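Local coordinates for ATP-dependent kinase YFH7 (PDB 2GA8), which acts as an ATP-dependent kinase with a P-loop and could be involved in assembly of the endoplasmic reticulum membrane, at residues Y299-H310 with G322-N333. Numbering follows the deposited sequence.
Sequences YEATEERVAKRH and GREKFRSNDLLN. With SO4 (sulfate ion), chain F; SO4 (sulfate ion), chain G; SO4 (sulfate ion), chain H.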
# COMPACT_ATOMS: atom_id res chain seq x y z
N TYR A 299 -1.29 -23.11 9.43
CA TYR A 299 -2.03 -22.74 10.63
C TYR A 299 -1.23 -22.76 11.93
O TYR A 299 -1.11 -21.74 12.60
CB TYR A 299 -3.26 -23.63 10.79
CG TYR A 299 -4.28 -23.06 11.74
CD1 TYR A 299 -5.22 -22.13 11.30
CD2 TYR A 299 -4.32 -23.44 13.09
CE1 TYR A 299 -6.17 -21.59 12.16
CE2 TYR A 299 -5.26 -22.90 13.96
CZ TYR A 299 -6.19 -21.98 13.49
OH TYR A 299 -7.15 -21.46 14.33
N GLU A 300 -0.69 -23.92 12.28
CA GLU A 300 0.07 -24.06 13.52
C GLU A 300 1.21 -23.07 13.68
O GLU A 300 1.33 -22.42 14.73
CB GLU A 300 0.60 -25.49 13.65
CG GLU A 300 -0.40 -26.46 14.26
CD GLU A 300 -0.66 -26.18 15.73
OE1 GLU A 300 -1.49 -26.89 16.34
OE2 GLU A 300 -0.04 -25.24 16.27
N ALA A 301 2.06 -22.95 12.67
CA ALA A 301 3.20 -22.04 12.73
C ALA A 301 2.75 -20.59 12.82
O ALA A 301 3.37 -19.78 13.51
CB ALA A 301 4.08 -22.23 11.51
N THR A 302 1.67 -20.26 12.12
CA THR A 302 1.18 -18.89 12.15
C THR A 302 0.52 -18.60 13.49
O THR A 302 0.66 -17.51 14.04
CB THR A 302 0.18 -18.65 11.01
OG1 THR A 302 0.81 -18.95 9.76
CG2 THR A 302 -0.27 -17.19 11.01
N GLU A 303 -0.20 -19.59 14.02
CA GLU A 303 -0.87 -19.43 15.30
C GLU A 303 0.18 -19.12 16.36
O GLU A 303 -0.00 -18.22 17.19
CB GLU A 303 -1.59 -20.72 15.68
CG GLU A 303 -2.31 -20.65 17.01
CD GLU A 303 -2.87 -21.99 17.41
OE1 GLU A 303 -2.08 -22.89 17.75
OE2 GLU A 303 -4.11 -22.15 17.37
N GLU A 304 1.29 -19.86 16.33
CA GLU A 304 2.36 -19.66 17.29
C GLU A 304 3.00 -18.29 17.11
O GLU A 304 3.29 -17.60 18.08
CB GLU A 304 3.43 -20.74 17.15
CG GLU A 304 4.57 -20.58 18.14
CD GLU A 304 5.74 -21.48 17.84
OE1 GLU A 304 6.37 -21.31 16.78
OE2 GLU A 304 6.03 -22.37 18.67
N ARG A 305 3.22 -17.92 15.85
CA ARG A 305 3.84 -16.64 15.53
C ARG A 305 3.02 -15.47 16.06
O ARG A 305 3.56 -14.56 16.69
CB ARG A 305 4.03 -16.52 14.01
CG ARG A 305 4.79 -15.28 13.56
CD ARG A 305 5.14 -15.32 12.08
NE ARG A 305 6.06 -16.41 11.75
CZ ARG A 305 5.70 -17.66 11.47
NH1 ARG A 305 4.42 -18.00 11.47
NH2 ARG A 305 6.63 -18.57 11.20
N VAL A 306 1.71 -15.49 15.81
CA VAL A 306 0.83 -14.42 16.27
C VAL A 306 0.68 -14.45 17.79
O VAL A 306 0.65 -13.40 18.43
CB VAL A 306 -0.56 -14.52 15.60
CG1 VAL A 306 -1.51 -13.49 16.19
CG2 VAL A 306 -0.42 -14.29 14.10
N ALA A 307 0.58 -15.64 18.36
CA ALA A 307 0.45 -15.76 19.80
C ALA A 307 1.66 -15.10 20.45
O ALA A 307 1.53 -14.35 21.43
CB ALA A 307 0.36 -17.21 20.21
N LYS A 308 2.84 -15.36 19.90
CA LYS A 308 4.07 -14.77 20.43
C LYS A 308 4.08 -13.26 20.31
O LYS A 308 4.56 -12.57 21.21
CB LYS A 308 5.29 -15.33 19.70
CG LYS A 308 5.63 -16.76 20.05
CD LYS A 308 6.96 -17.12 19.40
CE LYS A 308 7.43 -18.50 19.77
NZ LYS A 308 8.73 -18.78 19.10
N ARG A 309 3.56 -12.73 19.21
CA ARG A 309 3.52 -11.28 19.04
C ARG A 309 2.65 -10.65 20.11
O ARG A 309 3.01 -9.61 20.68
CB ARG A 309 2.96 -10.91 17.66
CG ARG A 309 3.88 -11.26 16.51
CD ARG A 309 3.29 -10.76 15.20
NE ARG A 309 4.14 -11.12 14.07
CZ ARG A 309 3.84 -10.84 12.80
NH1 ARG A 309 2.71 -10.21 12.51
NH2 ARG A 309 4.67 -11.21 11.84
N HIS A 310 1.52 -11.27 20.40
CA HIS A 310 0.62 -10.76 21.42
C HIS A 310 1.27 -10.80 22.79
O HIS A 310 1.07 -9.91 23.61
CB HIS A 310 -0.69 -11.55 21.44
CG HIS A 310 -1.61 -11.22 20.32
ND1 HIS A 310 -1.25 -11.33 18.99
CD2 HIS A 310 -2.89 -10.77 20.32
CE1 HIS A 310 -2.25 -10.95 18.23
NE2 HIS A 310 -3.26 -10.61 19.01
N GLY A 322 -2.61 -16.28 24.02
CA GLY A 322 -2.38 -15.74 22.69
C GLY A 322 -2.93 -16.68 21.62
O GLY A 322 -3.52 -16.24 20.64
N ARG A 323 -2.73 -17.98 21.81
CA ARG A 323 -3.22 -18.98 20.86
C ARG A 323 -4.75 -18.96 20.85
O ARG A 323 -5.38 -19.09 19.80
CB ARG A 323 -2.73 -20.38 21.24
CG ARG A 323 -1.22 -20.60 21.13
CD ARG A 323 -0.83 -22.00 21.64
NE ARG A 323 0.62 -22.24 21.61
CZ ARG A 323 1.33 -22.43 20.50
NH1 ARG A 323 0.73 -22.41 19.31
NH2 ARG A 323 2.64 -22.64 20.57
N GLU A 324 -5.34 -18.79 22.03
CA GLU A 324 -6.79 -18.75 22.17
C GLU A 324 -7.37 -17.56 21.40
O GLU A 324 -8.38 -17.70 20.72
CB GLU A 324 -7.19 -18.66 23.64
CG GLU A 324 -8.68 -18.40 23.86
CD GLU A 324 -9.57 -19.48 23.28
OE1 GLU A 324 -9.48 -20.64 23.74
OE2 GLU A 324 -10.36 -19.17 22.36
N LYS A 325 -6.74 -16.40 21.54
CA LYS A 325 -7.20 -15.21 20.84
C LYS A 325 -7.12 -15.43 19.34
O LYS A 325 -8.00 -14.99 18.59
CB LYS A 325 -6.36 -13.99 21.24
CG LYS A 325 -6.77 -12.72 20.51
CD LYS A 325 -5.98 -11.51 20.97
CE LYS A 325 -6.40 -10.27 20.19
NZ LYS A 325 -5.65 -9.06 20.62
N PHE A 326 -6.07 -16.10 18.90
CA PHE A 326 -5.87 -16.38 17.48
C PHE A 326 -7.00 -17.27 16.97
O PHE A 326 -7.61 -16.99 15.94
CB PHE A 326 -4.53 -17.08 17.27
CG PHE A 326 -4.22 -17.40 15.83
CD1 PHE A 326 -3.68 -16.43 14.99
CD2 PHE A 326 -4.46 -18.67 15.32
CE1 PHE A 326 -3.38 -16.72 13.67
CE2 PHE A 326 -4.15 -18.98 14.00
CZ PHE A 326 -3.61 -18.00 13.17
N ARG A 327 -7.27 -18.35 17.69
CA ARG A 327 -8.30 -19.29 17.29
C ARG A 327 -9.71 -18.72 17.26
O ARG A 327 -10.51 -19.06 16.38
CB ARG A 327 -8.29 -20.52 18.20
CG ARG A 327 -6.98 -21.30 18.19
CD ARG A 327 -7.16 -22.63 18.91
NE ARG A 327 -7.66 -22.47 20.27
CZ ARG A 327 -6.88 -22.50 21.36
NH1 ARG A 327 -5.58 -22.70 21.24
NH2 ARG A 327 -7.42 -22.34 22.56
N SER A 328 -10.03 -17.84 18.21
CA SER A 328 -11.36 -17.26 18.30
C SER A 328 -11.60 -15.99 17.49
O SER A 328 -12.75 -15.61 17.28
CB SER A 328 -11.72 -17.00 19.76
OG SER A 328 -10.87 -16.03 20.34
N ASN A 329 -10.53 -15.33 17.06
CA ASN A 329 -10.67 -14.10 16.29
C ASN A 329 -10.42 -14.33 14.80
O ASN A 329 -9.28 -14.52 14.38
CB ASN A 329 -9.68 -13.05 16.80
CG ASN A 329 -9.98 -11.66 16.28
OD1 ASN A 329 -10.50 -11.50 15.17
ND2 ASN A 329 -9.66 -10.65 17.08
N ASP A 330 -11.48 -14.31 14.00
CA ASP A 330 -11.32 -14.55 12.57
C ASP A 330 -10.53 -13.48 11.82
O ASP A 330 -10.16 -13.67 10.66
CB ASP A 330 -12.68 -14.78 11.91
CG ASP A 330 -13.35 -16.05 12.39
OD1 ASP A 330 -12.63 -16.93 12.92
OD2 ASP A 330 -14.58 -16.19 12.23
N LEU A 331 -10.26 -12.35 12.47
CA LEU A 331 -9.47 -11.29 11.85
C LEU A 331 -7.99 -11.67 11.99
O LEU A 331 -7.14 -11.19 11.24
CB LEU A 331 -9.71 -9.95 12.54
CG LEU A 331 -11.09 -9.30 12.43
CD1 LEU A 331 -11.14 -8.08 13.34
CD2 LEU A 331 -11.37 -8.92 10.98
N LEU A 332 -7.71 -12.53 12.96
CA LEU A 332 -6.35 -12.99 13.23
C LEU A 332 -5.99 -14.30 12.54
O LEU A 332 -4.88 -14.43 12.01
CB LEU A 332 -6.13 -13.15 14.74
CG LEU A 332 -6.10 -11.90 15.62
CD1 LEU A 332 -5.92 -12.32 17.07
CD2 LEU A 332 -4.97 -10.98 15.19
N ASN A 333 -6.91 -15.26 12.54
CA ASN A 333 -6.63 -16.56 11.93
C ASN A 333 -6.80 -16.60 10.42
O ASN A 333 -6.52 -17.62 9.78
CB ASN A 333 -7.50 -17.65 12.58
CG ASN A 333 -8.99 -17.36 12.49
OD1 ASN A 333 -9.49 -16.95 11.44
ND2 ASN A 333 -9.70 -17.59 13.58
S SO4 F . 7.61 -12.12 13.51
O1 SO4 F . 6.53 -12.32 14.49
O2 SO4 F . 8.09 -10.73 13.58
O3 SO4 F . 8.72 -13.05 13.80
O4 SO4 F . 7.09 -12.40 12.15
S SO4 G . 2.73 -10.26 8.57
O1 SO4 G . 1.96 -9.79 9.74
O2 SO4 G . 3.40 -9.11 7.93
O3 SO4 G . 3.72 -11.26 9.01
O4 SO4 G . 1.81 -10.89 7.60
S SO4 H . -3.65 -24.62 23.91
O1 SO4 H . -4.34 -24.19 25.14
O2 SO4 H . -3.48 -23.46 23.02
O3 SO4 H . -2.32 -25.16 24.26
O4 SO4 H . -4.44 -25.65 23.23
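Val306 O receives two N-H groups of His310: the backbone N, and ring ND1 at 2.9 Å, which comes from above the carbonyl plane. This second bond anchors the imidazole, which packs against the extended aliphatic chain of Lys325 and the CD1 methyl of Leu332. Val306, beta-branched and compact, turns its own side chain to Phe326, with CB 3.7 Å from CD1. The Phe326 ring is a knob among Tyr299, Thr302, Glu303 and Val306, carried across because CG stands anti to the backbone N (chi1 -179°). Glu303 CA lies over the centre of one ring face, 3.6 Å from the centroid, a CH-pi contact; Asn333 CA covers the opposite face. The edge of Phe326 meets the face of Tyr299 in a T-shaped pair, planes at 64°. An alanine in place of Phe326 would probably leave a gap between Glu303 and Asn333 and deprive Tyr299 of its aromatic partner. Beside this apolar knob, Arg323 is a second one, long enough to cross Ala307 and reach acids: NH1 makes a bent, hydrogen-bonded salt bridge to Glu303 OE1 at 3.2 Å, tilted from the carboxylate plane on the anti side, while NH2 makes a long one to Glu304. Gly322 suits the closest approach, its CA 4.0 Å from that of Ala307. Segments 299-310 and 322-328 cross at 120°. Arg309 of the first grips two sulfates, and the Val306 side chain lies about 4 Å from Gly34, probably part of the ATP site; this helix-turn-helix between strands 290-296 and 347-351 is consistent with the lid region of P-loop kinases.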